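Toll-like receptor 13 (Mus musculus, PDB 4Z0C) recognizes and binds bacterial 23S ribosomal RNA as an innate immune receptor, signalling through MYD88 and TRAF6 to activate NF-kappa-B and the inflammatory response. Local coordinates at residues C157-D162 / S180-S185; L577-I582 / I607-N612; E427-G432 / Q451-S456; L88-N93 / L111-N116. All blocks are in the same frame, centred on the assembly; numbering follows the deposited sequence.

Contact 1: C157-D162 / S180-S185; sequences CLERLD and SLTHLS. With NAG (2-acetamido-2-deoxy-beta-D-glucopyranose), chain N.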
# COMPACT_ATOMS: atom_id res chain seq x y z
N CYS A 157 -1.43 5.17 52.95
CA CYS A 157 -0.84 4.17 52.07
C CYS A 157 -0.08 4.71 50.86
O CYS A 157 0.38 3.92 50.02
CB CYS A 157 -1.92 3.19 51.57
SG CYS A 157 -2.48 2.03 52.82
N LEU A 158 0.07 6.03 50.78
CA LEU A 158 0.54 6.68 49.56
C LEU A 158 1.98 6.29 49.20
O LEU A 158 2.90 6.63 49.92
CB LEU A 158 0.41 8.20 49.70
CG LEU A 158 0.84 8.93 48.44
CD1 LEU A 158 -0.10 8.58 47.28
CD2 LEU A 158 0.90 10.44 48.68
N GLU A 159 2.15 5.56 48.10
CA GLU A 159 3.49 5.10 47.69
C GLU A 159 4.14 5.88 46.54
O GLU A 159 5.37 6.02 46.49
CB GLU A 159 3.46 3.62 47.33
CG GLU A 159 3.29 2.70 48.52
CD GLU A 159 3.33 1.23 48.13
OE1 GLU A 159 3.75 0.92 47.00
OE2 GLU A 159 2.95 0.39 48.96
N ARG A 160 3.33 6.37 45.60
CA ARG A 160 3.85 7.02 44.41
C ARG A 160 3.13 8.34 44.17
O ARG A 160 1.91 8.39 44.09
CB ARG A 160 3.70 6.10 43.20
CG ARG A 160 4.39 4.77 43.40
CD ARG A 160 4.50 3.97 42.14
NE ARG A 160 5.12 2.68 42.43
CZ ARG A 160 5.74 1.93 41.53
NH1 ARG A 160 5.81 2.33 40.26
NH2 ARG A 160 6.29 0.78 41.90
N LEU A 161 3.91 9.40 44.05
CA LEU A 161 3.34 10.72 43.87
C LEU A 161 3.97 11.36 42.63
O LEU A 161 5.18 11.52 42.55
CB LEU A 161 3.60 11.60 45.10
CG LEU A 161 3.07 13.02 44.98
CD1 LEU A 161 1.56 12.98 44.72
CD2 LEU A 161 3.38 13.83 46.24
N ASP A 162 3.13 11.70 41.66
CA ASP A 162 3.66 12.23 40.43
C ASP A 162 3.23 13.68 40.20
O ASP A 162 2.05 13.96 39.98
CB ASP A 162 3.23 11.38 39.24
CG ASP A 162 4.10 11.64 38.03
OD1 ASP A 162 5.18 12.25 38.19
OD2 ASP A 162 3.71 11.25 36.91
N SER A 180 5.21 6.34 53.75
CA SER A 180 4.85 5.26 52.85
C SER A 180 5.52 5.45 51.48
O SER A 180 5.67 4.49 50.73
CB SER A 180 3.34 5.20 52.69
OG SER A 180 2.78 4.23 53.56
N LEU A 181 5.94 6.69 51.19
CA LEU A 181 6.36 7.13 49.85
C LEU A 181 7.61 6.45 49.30
O LEU A 181 8.68 6.56 49.88
CB LEU A 181 6.58 8.64 49.84
CG LEU A 181 6.43 9.27 48.46
CD1 LEU A 181 5.01 9.07 47.98
CD2 LEU A 181 6.79 10.74 48.48
N THR A 182 7.48 5.82 48.14
CA THR A 182 8.62 5.15 47.50
C THR A 182 9.09 5.88 46.24
O THR A 182 10.29 5.92 45.94
CB THR A 182 8.29 3.70 47.13
OG1 THR A 182 7.15 3.67 46.26
CG2 THR A 182 7.97 2.89 48.35
N HIS A 183 8.14 6.46 45.51
CA HIS A 183 8.43 7.15 44.25
C HIS A 183 7.91 8.58 44.27
O HIS A 183 6.73 8.83 44.56
CB HIS A 183 7.79 6.43 43.06
CG HIS A 183 8.35 5.07 42.80
ND1 HIS A 183 8.30 4.04 43.71
CD2 HIS A 183 8.98 4.57 41.71
CE1 HIS A 183 8.88 2.97 43.20
NE2 HIS A 183 9.30 3.26 41.99
N LEU A 184 8.78 9.51 43.88
CA LEU A 184 8.39 10.90 43.83
C LEU A 184 9.01 11.55 42.59
O LEU A 184 10.18 11.34 42.30
CB LEU A 184 8.85 11.61 45.10
CG LEU A 184 8.63 13.12 45.22
CD1 LEU A 184 7.14 13.45 45.28
CD2 LEU A 184 9.37 13.65 46.45
N SER A 185 8.23 12.33 41.86
CA SER A 185 8.76 12.96 40.67
C SER A 185 8.44 14.44 40.56
O SER A 185 7.28 14.83 40.66
CB SER A 185 8.27 12.22 39.42
OG SER A 185 8.71 12.89 38.26
C1 NAG N . 13.20 3.10 40.35
C2 NAG N . 12.69 2.82 38.92
C3 NAG N . 13.07 1.43 38.44
C4 NAG N . 14.57 1.22 38.56
C5 NAG N . 14.98 1.47 40.01
C6 NAG N . 16.49 1.28 40.11
C7 NAG N . 10.66 3.96 38.27
C8 NAG N . 9.20 3.79 37.93
N2 NAG N . 11.24 2.92 38.84
O3 NAG N . 12.63 1.28 37.12
O4 NAG N . 14.93 -0.09 38.20
O5 NAG N . 14.58 2.77 40.45
O6 NAG N . 16.90 1.37 41.45
O7 NAG N . 11.26 5.00 38.02

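Contact 2: L577-I582 / I607-N612; sequences LTKLDI and ILRLEN. With nucleotides of chain C.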
# COMPACT_ATOMS: atom_id res chain seq x y z
N LEU A 577 -11.82 -24.11 13.53
CA LEU A 577 -11.92 -22.65 13.53
C LEU A 577 -12.79 -22.11 14.68
O LEU A 577 -13.89 -22.59 14.93
CB LEU A 577 -12.44 -22.12 12.19
CG LEU A 577 -12.06 -20.66 11.92
CD1 LEU A 577 -10.57 -20.54 11.65
CD2 LEU A 577 -12.87 -20.08 10.76
N THR A 578 -12.27 -21.08 15.33
CA THR A 578 -12.85 -20.45 16.50
C THR A 578 -13.28 -19.00 16.25
O THR A 578 -14.28 -18.53 16.79
CB THR A 578 -11.82 -20.54 17.66
OG1 THR A 578 -12.14 -21.68 18.47
CG2 THR A 578 -11.79 -19.27 18.50
N LYS A 579 -12.51 -18.30 15.42
CA LYS A 579 -12.80 -16.92 15.05
C LYS A 579 -12.59 -16.69 13.55
O LYS A 579 -11.55 -17.06 13.01
CB LYS A 579 -11.89 -15.97 15.81
CG LYS A 579 -11.99 -14.53 15.36
CD LYS A 579 -11.19 -13.62 16.30
CE LYS A 579 -11.35 -12.16 15.91
NZ LYS A 579 -10.57 -11.25 16.79
N LEU A 580 -13.57 -16.05 12.91
CA LEU A 580 -13.51 -15.69 11.50
C LEU A 580 -13.89 -14.22 11.33
O LEU A 580 -14.91 -13.79 11.82
CB LEU A 580 -14.48 -16.56 10.69
CG LEU A 580 -14.62 -16.14 9.23
CD1 LEU A 580 -13.28 -16.29 8.58
CD2 LEU A 580 -15.66 -17.00 8.51
N ASP A 581 -13.05 -13.45 10.65
CA ASP A 581 -13.39 -12.07 10.32
C ASP A 581 -13.29 -11.78 8.81
O ASP A 581 -12.22 -11.93 8.20
CB ASP A 581 -12.51 -11.10 11.11
CG ASP A 581 -12.85 -9.63 10.85
OD1 ASP A 581 -12.69 -9.14 9.71
OD2 ASP A 581 -13.23 -8.93 11.80
N ILE A 582 -14.41 -11.39 8.22
CA ILE A 582 -14.47 -10.92 6.84
C ILE A 582 -15.21 -9.59 6.79
O ILE A 582 -16.28 -9.45 6.16
CB ILE A 582 -15.20 -11.92 5.93
CG1 ILE A 582 -14.76 -13.33 6.28
CG2 ILE A 582 -14.89 -11.60 4.48
CD1 ILE A 582 -15.38 -14.40 5.42
N ILE A 607 -16.69 -16.93 17.20
CA ILE A 607 -16.74 -15.52 16.80
C ILE A 607 -16.87 -15.35 15.28
O ILE A 607 -16.16 -15.99 14.51
CB ILE A 607 -15.48 -14.77 17.27
CG1 ILE A 607 -15.28 -14.92 18.79
CG2 ILE A 607 -15.58 -13.31 16.86
CD1 ILE A 607 -13.84 -14.68 19.25
N LEU A 608 -17.81 -14.51 14.84
CA LEU A 608 -18.02 -14.26 13.43
C LEU A 608 -18.29 -12.78 13.25
O LEU A 608 -19.28 -12.25 13.77
CB LEU A 608 -19.18 -15.09 12.87
CG LEU A 608 -19.58 -14.74 11.43
CD1 LEU A 608 -18.44 -14.97 10.45
CD2 LEU A 608 -20.82 -15.49 10.99
N ARG A 609 -17.38 -12.11 12.53
CA ARG A 609 -17.50 -10.69 12.22
C ARG A 609 -17.58 -10.46 10.71
O ARG A 609 -16.70 -10.85 9.94
CB ARG A 609 -16.35 -9.89 12.84
CG ARG A 609 -16.45 -9.82 14.37
CD ARG A 609 -15.20 -9.23 14.99
NE ARG A 609 -15.36 -9.01 16.42
CZ ARG A 609 -14.35 -8.76 17.26
NH1 ARG A 609 -13.11 -8.69 16.80
NH2 ARG A 609 -14.60 -8.56 18.55
N LEU A 610 -18.68 -9.84 10.31
CA LEU A 610 -19.01 -9.62 8.91
C LEU A 610 -19.39 -8.16 8.80
O LEU A 610 -20.38 -7.83 8.15
CB LEU A 610 -20.19 -10.51 8.53
CG LEU A 610 -19.98 -11.73 7.62
CD1 LEU A 610 -18.65 -12.42 7.84
CD2 LEU A 610 -21.13 -12.73 7.73
N GLU A 611 -18.62 -7.31 9.46
CA GLU A 611 -18.94 -5.88 9.64
C GLU A 611 -18.54 -5.00 8.46
O GLU A 611 -17.65 -5.35 7.69
CB GLU A 611 -18.26 -5.33 10.91
CG GLU A 611 -18.19 -6.32 12.08
CD GLU A 611 -17.50 -5.78 13.35
OE1 GLU A 611 -16.87 -4.69 13.32
OE2 GLU A 611 -17.53 -6.50 14.37
N ASN A 612 -19.19 -3.85 8.34
CA ASN A 612 -18.81 -2.86 7.34
C ASN A 612 -18.73 -3.46 5.94
O ASN A 612 -17.78 -3.22 5.20
CB ASN A 612 -17.49 -2.20 7.70
CG ASN A 612 -17.56 -0.69 7.63
OD1 ASN A 612 -17.64 -0.10 6.55
ND2 ASN A 612 -17.53 -0.04 8.80
P G C 8 -16.61 1.62 16.11
OP1 G C 8 -17.33 2.71 16.81
OP2 G C 8 -17.14 0.24 16.01
O5' G C 8 -16.42 2.18 14.63
C5' G C 8 -15.68 3.37 14.42
C4' G C 8 -15.52 3.71 12.96
O4' G C 8 -14.64 2.74 12.32
C3' G C 8 -16.82 3.72 12.16
O3' G C 8 -16.92 4.92 11.41
C2' G C 8 -16.68 2.53 11.21
O2' G C 8 -17.28 2.71 9.95
C1' G C 8 -15.17 2.40 11.07
N9 G C 8 -14.77 1.06 10.67
C8 G C 8 -14.06 0.75 9.53
N7 G C 8 -13.92 -0.53 9.38
C5 G C 8 -14.60 -1.12 10.44
C6 G C 8 -14.79 -2.48 10.79
O6 G C 8 -14.38 -3.50 10.21
N1 G C 8 -15.54 -2.63 11.95
C2 G C 8 -16.05 -1.59 12.68
N2 G C 8 -16.76 -1.93 13.76
N3 G C 8 -15.88 -0.31 12.36
C4 G C 8 -15.16 -0.14 11.24
P A C 7 -15.05 -1.44 20.01
OP1 A C 7 -15.61 -0.10 20.31
OP2 A C 7 -15.95 -2.57 19.65
O5' A C 7 -14.00 -1.27 18.83
C5' A C 7 -13.21 -0.10 18.72
C4' A C 7 -13.05 0.31 17.28
O4' A C 7 -12.20 -0.64 16.57
C3' A C 7 -14.32 0.34 16.45
O3' A C 7 -15.10 1.51 16.68
C2' A C 7 -13.80 0.21 15.02
O2' A C 7 -13.29 1.45 14.56
C1' A C 7 -12.62 -0.75 15.22
N9 A C 7 -13.01 -2.15 14.95
C8 A C 7 -13.79 -2.93 15.76
N7 A C 7 -13.98 -4.14 15.29
C5 A C 7 -13.29 -4.14 14.09
C6 A C 7 -13.12 -5.15 13.10
N6 A C 7 -13.66 -6.36 13.23
N1 A C 7 -12.37 -4.85 12.00
C2 A C 7 -11.83 -3.62 11.90
N3 A C 7 -11.93 -2.60 12.76
C4 A C 7 -12.68 -2.92 13.85
P A C 6 -11.72 -6.83 20.31
OP1 A C 6 -10.34 -6.96 20.84
OP2 A C 6 -12.41 -8.09 19.96
O5' A C 6 -12.57 -5.98 21.34
C5' A C 6 -13.93 -5.60 21.08
C4' A C 6 -14.25 -4.24 21.68
O4' A C 6 -14.03 -4.28 23.12
C3' A C 6 -13.39 -3.10 21.17
O3' A C 6 -14.15 -1.90 21.25
C2' A C 6 -12.25 -3.05 22.19
O2' A C 6 -11.59 -1.81 22.27
C1' A C 6 -13.00 -3.37 23.49
N9 A C 6 -12.20 -4.05 24.51
C8 A C 6 -11.16 -4.95 24.34
N7 A C 6 -10.70 -5.44 25.47
C5 A C 6 -11.48 -4.85 26.45
C6 A C 6 -11.50 -4.96 27.86
N6 A C 6 -10.68 -5.74 28.55
N1 A C 6 -12.42 -4.24 28.55
C2 A C 6 -13.26 -3.46 27.85
N3 A C 6 -13.34 -3.26 26.53
C4 A C 6 -12.42 -4.00 25.88
O HOH W 1 -11.77 -9.30 14.54

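Contact 3: E427-G432 / Q451-S456; sequences EVLDLG and QSLILS. With nucleotides of chain C.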
# COMPACT_ATOMS: atom_id res chain seq x y z
N GLU A 427 16.70 -16.66 18.44
CA GLU A 427 15.30 -16.99 18.67
C GLU A 427 14.39 -15.99 17.98
O GLU A 427 13.29 -16.32 17.57
CB GLU A 427 14.99 -17.07 20.19
CG GLU A 427 15.64 -18.26 20.91
CD GLU A 427 15.46 -18.24 22.45
OE1 GLU A 427 14.87 -17.28 22.99
OE2 GLU A 427 15.89 -19.22 23.11
N VAL A 428 14.86 -14.75 17.88
CA VAL A 428 14.07 -13.70 17.24
C VAL A 428 14.94 -12.93 16.26
O VAL A 428 16.02 -12.44 16.63
CB VAL A 428 13.54 -12.68 18.26
CG1 VAL A 428 12.71 -11.62 17.55
CG2 VAL A 428 12.71 -13.38 19.32
N LEU A 429 14.49 -12.83 15.02
CA LEU A 429 15.22 -12.08 14.01
C LEU A 429 14.33 -11.04 13.34
O LEU A 429 13.35 -11.38 12.66
CB LEU A 429 15.85 -13.02 12.99
CG LEU A 429 16.51 -12.35 11.79
CD1 LEU A 429 17.63 -11.38 12.20
CD2 LEU A 429 17.02 -13.43 10.87
N ASP A 430 14.67 -9.76 13.52
CA ASP A 430 13.83 -8.70 12.99
C ASP A 430 14.48 -8.06 11.76
O ASP A 430 15.44 -7.28 11.89
CB ASP A 430 13.54 -7.65 14.05
CG ASP A 430 12.42 -6.69 13.63
OD1 ASP A 430 11.94 -6.75 12.47
OD2 ASP A 430 12.03 -5.84 14.46
N LEU A 431 13.94 -8.37 10.58
CA LEU A 431 14.46 -7.81 9.33
C LEU A 431 13.45 -6.88 8.71
O LEU A 431 13.50 -6.59 7.51
CB LEU A 431 14.81 -8.92 8.33
CG LEU A 431 16.16 -9.54 8.67
CD1 LEU A 431 16.29 -10.94 8.09
CD2 LEU A 431 17.24 -8.62 8.14
N GLY A 432 12.52 -6.43 9.54
CA GLY A 432 11.45 -5.56 9.09
C GLY A 432 11.94 -4.25 8.51
O GLY A 432 12.99 -3.76 8.88
N GLN A 451 12.44 -18.68 16.58
CA GLN A 451 11.08 -18.79 17.08
C GLN A 451 10.18 -17.81 16.33
O GLN A 451 9.05 -18.12 15.97
CB GLN A 451 11.08 -18.46 18.59
CG GLN A 451 10.30 -19.44 19.45
CD GLN A 451 11.17 -20.23 20.41
OE1 GLN A 451 11.87 -19.66 21.24
NE2 GLN A 451 11.14 -21.55 20.29
N SER A 452 10.73 -16.63 16.08
CA SER A 452 10.01 -15.52 15.51
C SER A 452 10.86 -14.87 14.41
O SER A 452 12.04 -14.57 14.61
CB SER A 452 9.71 -14.50 16.62
OG SER A 452 9.10 -13.32 16.11
N LEU A 453 10.27 -14.71 13.23
CA LEU A 453 10.94 -14.05 12.11
C LEU A 453 10.06 -12.95 11.54
O LEU A 453 8.92 -13.19 11.11
CB LEU A 453 11.28 -15.07 11.00
CG LEU A 453 11.79 -14.52 9.65
CD1 LEU A 453 13.01 -13.62 9.84
CD2 LEU A 453 12.13 -15.64 8.65
N ILE A 454 10.60 -11.74 11.50
CA ILE A 454 9.89 -10.60 10.91
C ILE A 454 10.50 -10.13 9.57
O ILE A 454 11.65 -9.72 9.52
CB ILE A 454 9.89 -9.44 11.89
CG1 ILE A 454 9.23 -9.87 13.21
CG2 ILE A 454 9.20 -8.24 11.26
CD1 ILE A 454 9.35 -8.85 14.33
N LEU A 455 9.72 -10.21 8.49
CA LEU A 455 10.19 -9.77 7.17
C LEU A 455 9.26 -8.71 6.62
O LEU A 455 9.23 -8.47 5.42
CB LEU A 455 10.27 -10.92 6.19
CG LEU A 455 11.43 -11.86 6.45
CD1 LEU A 455 11.17 -13.18 5.77
CD2 LEU A 455 12.72 -11.22 5.97
N SER A 456 8.50 -8.09 7.50
CA SER A 456 7.48 -7.16 7.06
C SER A 456 8.05 -5.85 6.52
O SER A 456 9.16 -5.46 6.87
CB SER A 456 6.48 -6.90 8.18
OG SER A 456 7.14 -6.30 9.28
P G C 3 -1.84 1.13 9.81
OP1 G C 3 -1.28 1.48 8.49
OP2 G C 3 -3.27 1.41 10.05
O5' G C 3 -1.54 -0.42 10.03
C5' G C 3 -2.57 -1.36 9.71
C4' G C 3 -2.60 -2.56 10.62
O4' G C 3 -1.45 -3.41 10.35
C3' G C 3 -2.57 -2.28 12.13
O3' G C 3 -3.26 -3.33 12.81
C2' G C 3 -1.09 -2.42 12.45
O2' G C 3 -0.84 -2.75 13.79
C1' G C 3 -0.68 -3.56 11.52
N9 G C 3 0.72 -3.58 11.11
C8 G C 3 1.41 -2.59 10.46
N7 G C 3 2.64 -2.93 10.19
C5 G C 3 2.76 -4.23 10.67
C6 G C 3 3.86 -5.13 10.67
O6 G C 3 5.00 -4.96 10.25
N1 G C 3 3.54 -6.34 11.25
C2 G C 3 2.32 -6.65 11.79
N2 G C 3 2.22 -7.88 12.31
N3 G C 3 1.28 -5.83 11.81
C4 G C 3 1.57 -4.65 11.24

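Contact 4: L88-N93 / L111-N116; sequences LNLVEN and LLLSHN. With nucleotides of chain C.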
# COMPACT_ATOMS: atom_id res chain seq x y z
N LEU A 88 -9.58 5.16 39.69
CA LEU A 88 -10.40 6.29 39.26
C LEU A 88 -9.60 7.16 38.31
O LEU A 88 -8.60 7.74 38.71
CB LEU A 88 -10.85 7.12 40.45
CG LEU A 88 -11.67 8.37 40.11
CD1 LEU A 88 -12.83 8.02 39.18
CD2 LEU A 88 -12.21 9.02 41.38
N ASN A 89 -10.07 7.28 37.08
CA ASN A 89 -9.36 8.04 36.05
C ASN A 89 -10.10 9.34 35.75
O ASN A 89 -11.24 9.32 35.30
CB ASN A 89 -9.23 7.17 34.79
CG ASN A 89 -8.33 7.78 33.72
OD1 ASN A 89 -8.31 9.00 33.53
ND2 ASN A 89 -7.61 6.91 33.00
N LEU A 90 -9.45 10.47 36.00
CA LEU A 90 -10.04 11.78 35.78
C LEU A 90 -9.14 12.60 34.86
O LEU A 90 -9.23 13.83 34.80
CB LEU A 90 -10.21 12.48 37.14
CG LEU A 90 -11.62 12.80 37.69
CD1 LEU A 90 -12.63 11.87 37.14
CD2 LEU A 90 -11.67 12.74 39.23
N VAL A 91 -8.27 11.90 34.15
CA VAL A 91 -7.31 12.51 33.23
C VAL A 91 -7.99 13.32 32.12
O VAL A 91 -9.02 12.91 31.58
CB VAL A 91 -6.42 11.43 32.58
CG1 VAL A 91 -5.46 12.04 31.56
CG2 VAL A 91 -5.64 10.69 33.66
N GLU A 92 -7.39 14.47 31.80
CA GLU A 92 -7.83 15.34 30.71
C GLU A 92 -9.26 15.84 30.89
O GLU A 92 -10.17 15.46 30.15
CB GLU A 92 -7.62 14.69 29.32
CG GLU A 92 -7.66 15.73 28.21
CD GLU A 92 -7.35 15.19 26.80
OE1 GLU A 92 -6.97 14.01 26.63
OE2 GLU A 92 -7.50 16.01 25.86
N ASN A 93 -9.46 16.70 31.88
CA ASN A 93 -10.74 17.36 32.08
C ASN A 93 -10.53 18.84 32.32
O ASN A 93 -9.52 19.39 31.91
CB ASN A 93 -11.49 16.74 33.26
CG ASN A 93 -12.15 15.43 32.90
OD1 ASN A 93 -13.22 15.42 32.30
ND2 ASN A 93 -11.54 14.32 33.29
N LEU A 111 -5.54 7.09 41.82
CA LEU A 111 -6.33 8.24 41.43
C LEU A 111 -5.53 9.04 40.41
O LEU A 111 -4.44 9.54 40.73
CB LEU A 111 -6.66 9.10 42.64
CG LEU A 111 -7.35 10.43 42.37
CD1 LEU A 111 -8.68 10.23 41.68
CD2 LEU A 111 -7.54 11.21 43.67
N LEU A 112 -6.06 9.19 39.20
CA LEU A 112 -5.35 9.88 38.13
C LEU A 112 -6.01 11.22 37.84
O LEU A 112 -7.17 11.29 37.42
CB LEU A 112 -5.32 9.01 36.86
CG LEU A 112 -4.77 7.59 37.09
CD1 LEU A 112 -4.84 6.73 35.83
CD2 LEU A 112 -3.36 7.66 37.61
N LEU A 113 -5.25 12.28 38.08
CA LEU A 113 -5.74 13.63 37.86
C LEU A 113 -4.84 14.39 36.89
O LEU A 113 -4.87 15.62 36.84
CB LEU A 113 -5.82 14.38 39.19
CG LEU A 113 -6.96 13.97 40.10
CD1 LEU A 113 -6.66 14.42 41.51
CD2 LEU A 113 -8.23 14.61 39.60
N SER A 114 -4.09 13.63 36.09
CA SER A 114 -3.17 14.19 35.11
C SER A 114 -3.93 15.04 34.12
O SER A 114 -5.12 14.85 33.93
CB SER A 114 -2.45 13.08 34.36
OG SER A 114 -2.51 11.87 35.09
N HIS A 115 -3.24 16.02 33.54
CA HIS A 115 -3.78 16.77 32.41
C HIS A 115 -5.08 17.51 32.75
O HIS A 115 -6.11 17.34 32.10
CB HIS A 115 -3.95 15.85 31.20
CG HIS A 115 -4.16 16.56 29.91
ND1 HIS A 115 -4.38 17.92 29.82
CD2 HIS A 115 -4.17 16.11 28.63
CE1 HIS A 115 -4.55 18.27 28.56
NE2 HIS A 115 -4.42 17.18 27.82
N ASN A 116 -5.01 18.32 33.79
CA ASN A 116 -6.10 19.21 34.14
C ASN A 116 -5.49 20.59 34.35
O ASN A 116 -4.40 20.85 33.85
CB ASN A 116 -6.82 18.71 35.39
CG ASN A 116 -7.83 17.61 35.10
OD1 ASN A 116 -8.94 17.89 34.66
ND2 ASN A 116 -7.46 16.35 35.37
P C C 12 -5.26 14.32 17.16
OP1 C C 12 -5.02 13.80 15.78
OP2 C C 12 -4.09 14.37 18.03
O5' C C 12 -6.02 15.71 16.99
C5' C C 12 -5.44 16.92 17.39
C4' C C 12 -6.41 17.76 18.16
O4' C C 12 -7.41 16.93 18.81
C3' C C 12 -5.74 18.54 19.28
O3' C C 12 -5.22 19.76 18.80
C2' C C 12 -6.85 18.70 20.32
O2' C C 12 -7.66 19.82 20.01
C1' C C 12 -7.68 17.42 20.11
N1 C C 12 -7.37 16.33 21.08
C2 C C 12 -7.48 16.48 22.47
O2 C C 12 -7.82 17.56 22.95
N3 C C 12 -7.20 15.42 23.27
C4 C C 12 -6.83 14.25 22.75
N4 C C 12 -6.58 13.22 23.56
C5 C C 12 -6.73 14.06 21.34
C6 C C 12 -7.01 15.12 20.57

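Contact 1: C157-D162 / S180-S185
The guanidinium of Arg160 lies flat on the imidazole of His183, the two centres 3.8 Å apart and the planes 15° from parallel, an offset, near-parallel stack between neighbouring strands. The overlap runs toward the rim of the ring, with CE1 of His183 beneath the guanidinium, while CD of Arg160 adds a CH-pi contact over the same ring. Both side chains leave the backbone with CG anti to the carbonyl carbon (chi1 -57° for Arg160, -66° for His183) and run alongside one another. At the ring edge, His183 ND1 donates in plane to Thr182 OG1 at 2.8 Å, which fixes the rotation of the imidazole. Near the ring plane is the N-acetyl group of an N-acetylglucosamine, its N2 3.7 Å from His183 NE2.

Thr182 OG1 passes the link across to the neighbouring repeat, donating at 3.0 Å to Glu159 O, just ahead of strand 160-162. That oxygen is gripped three times: Thr182 N comes in on a lone pair at 2.7 Å, His183 N arrives almost in line with the carbonyl, and the hydroxyl approaches from above its plane. Leu161 N to His183 O and Ser185 N to Leu161 O continue the parallel pairing of strands 160-162 and 183-185. On the face turned into the solenoid, Leu161 CD2 meets Leu184 CD1 at 3.9 Å, and Leu181 fills in beside them.

Repeats LRR 6 and LRR 7 are joined by leucines within and a polar stack outside. ND1 carries the proton given to Thr182; the stacked arginine would probably disfavour a second on NE2, consistent with a neutral imidazole.

Contact 2: L577-I582 / I607-N612
Asp581 OD2, with Arg609 CB of the adjoining strand packed 3.4 Å away, accepts a hydrogen bond from N6 of A7 at 3.0 Å and another from a water. The water joins the groups: besides donating to Asp581 OD2, it accepts from Arg609 NH1 at 2.7 Å and takes a weak bond from Lys579 NZ.

Arg609 holds OP2 of nucleotide A6, its NH2 donating at 2.6 Å and nearly straight (169°), while NH1 adds a weak second bond. The phosphate oxygen sits at the guanidinium edge, near its plane. Glu10 forms a salt bridge to the same NH2, so the arginine links the N-terminal region to the RNA. Arg609 extends from CG to NE, with CG anti to the carbonyl carbon (chi1 -70°), which carries its head out to the phosphate. Beyond the strand end, Glu611 OE1 accepts hydrogen bonds from both N1 and N2 of G8, each at 2.8 Å, a pairing that reads the guanine edge; Ser633 holds its other oxygen.

Underneath, strands 579-581 and 607-609 pair in parallel through Leu580 N to Ile607 O and Arg609 N to Leu580 O. Leu580 CD2 lies against Leu608 CD1 at 4.0 Å on the buried face.

LRR 23 and LRR 24 therefore offer the RNA acceptors for base amino and imino groups beside a cationic site for the backbone phosphate. The positive charges of Arg609 and nearby Lys579 probably offset the phosphate's negative charge, while Asp581 and Glu611 would balance part of theirs.

Contact 3: E427-G432 / Q451-S456
Successive leucine-rich repeats, LRR 17 and LRR 18, meet here in the parallel pairing that builds the concave surface of the receptor's ectodomain. Strands 428-430 and 452-454 run 3° apart. Their pairing starts at Glu427 O, which accepts hydrogen bonds from Gln451 N at 2.7 Å and Ser452 N at 3.0 Å, and continues through Leu429 N to Ser452 O, Ile454 N to Leu429 O and Leu431 N to Ile454 O.

On the concave face, Asp430 slants across Ile454. With CG anti to its backbone N (chi1 -167°), the carboxylate swings toward the next strand, and OD1 lies 3.3 Å from Ile454 CG2. The same OD1 accepts a hydrogen bond from Gly432 N at 3.0 Å, on its anti side and out of the carboxylate plane, closing an Asx turn that orders the chain as it leaves the strand. Gly432, which ends the turn, brings its CA within 3.2 Å of Ser456 O in a CA-H...O contact.

Ser456 carries the contact to the ligand: OG, held between the backbone N and the carbonyl carbon (chi1 63°), donates to O6 of nucleotide G3 at 2.7 Å. Ile454 and Ser456 each also pack against adenine of the RNA.

Toward the interior, Leu429 lies alongside Leu453 and Leu431 alongside Leu455, CB of Leu431 meeting CD2 of Leu455 at 3.9 Å. Asn458 ND2 ties Leu431 O to Leu455 O. Strand 404-406 flanks the pair beyond Val428, Leu429 and Asp430, and strand 476-478 lies beyond Leu453, Ile454 and Ser456.

Contact 4: L88-N93 / L111-N116
Leucines of two consecutive leucine-rich repeats, LRR 3 and LRR 4, nest along the inside of the solenoid: CD1 of Leu111 fits against CB, CG and CD2 of Leu88, closest to CD2 at 3.7 Å, and CD2 of Leu113 fills the dip between CB and CD2 of Leu90. In each pair the side chains lie side by side and point the same way, so one repeat's methyl bump occupies the hollow beside its predecessor's branch. On the concave side Val91 is the projecting knob. Its CG2 is set between Leu112 CB and Ser114 OG, 3.6 Å from each, while CG1 reaches over His115 CB; Ser114 OG is itself bonded to Ser136.

Further along, Glu92 runs alongside His115, over one face of its imidazole. Its CG sits 3.7 Å from the ring centroid in a CH-pi contact, and carboxylate and ring planes differ by 13°. The extended chain, with CG anti to the backbone N (chi1 -162°), then projects to nucleotide C12, where OE1 accepts a hydrogen bond from N4 at 3.2 Å. OE2 lies 2.7 Å from N3 of the same cytosine; two acceptors this close would probably need a proton on one of them. His115 also makes a weak bond to a cytosine of the RNA.

The backbones pair through Leu112 N to Leu88 O, Leu90 N to Leu112 O and Glu92 N to Ser114 O. Where the strands end, asparagines of both repeats take over: Asn93 ND2 and Asn116 ND2 approach Leu90 O from opposite faces of its carbonyl plane, the latter at 3.1 Å with an N-H...O angle of 173°.

Overall arrangement
All four contacts join consecutive parallel strands of the leucine-rich-repeat solenoid. Along the chain the order is contact 4, contact 1, contact 3 and contact 2, corresponding to LRR 3/4, 6/7, 17/18 and 23/24. Contacts 4 and 1 lie on the same side of the chain's centre, their own centres about 17 Å apart; contact 3 lies opposite both, its centre about 40 Å from that of contact 1. Contact 2 is about 28 Å from contact 3 and about 36 Å from contact 4, centre to centre. Contacts 2, 3 and 4 all touch RNA of chain C, whereas contact 1 borders a glycan and its nearest atom stays about 14 Å from the RNA. Widely spaced repeats thus share in binding one RNA strand.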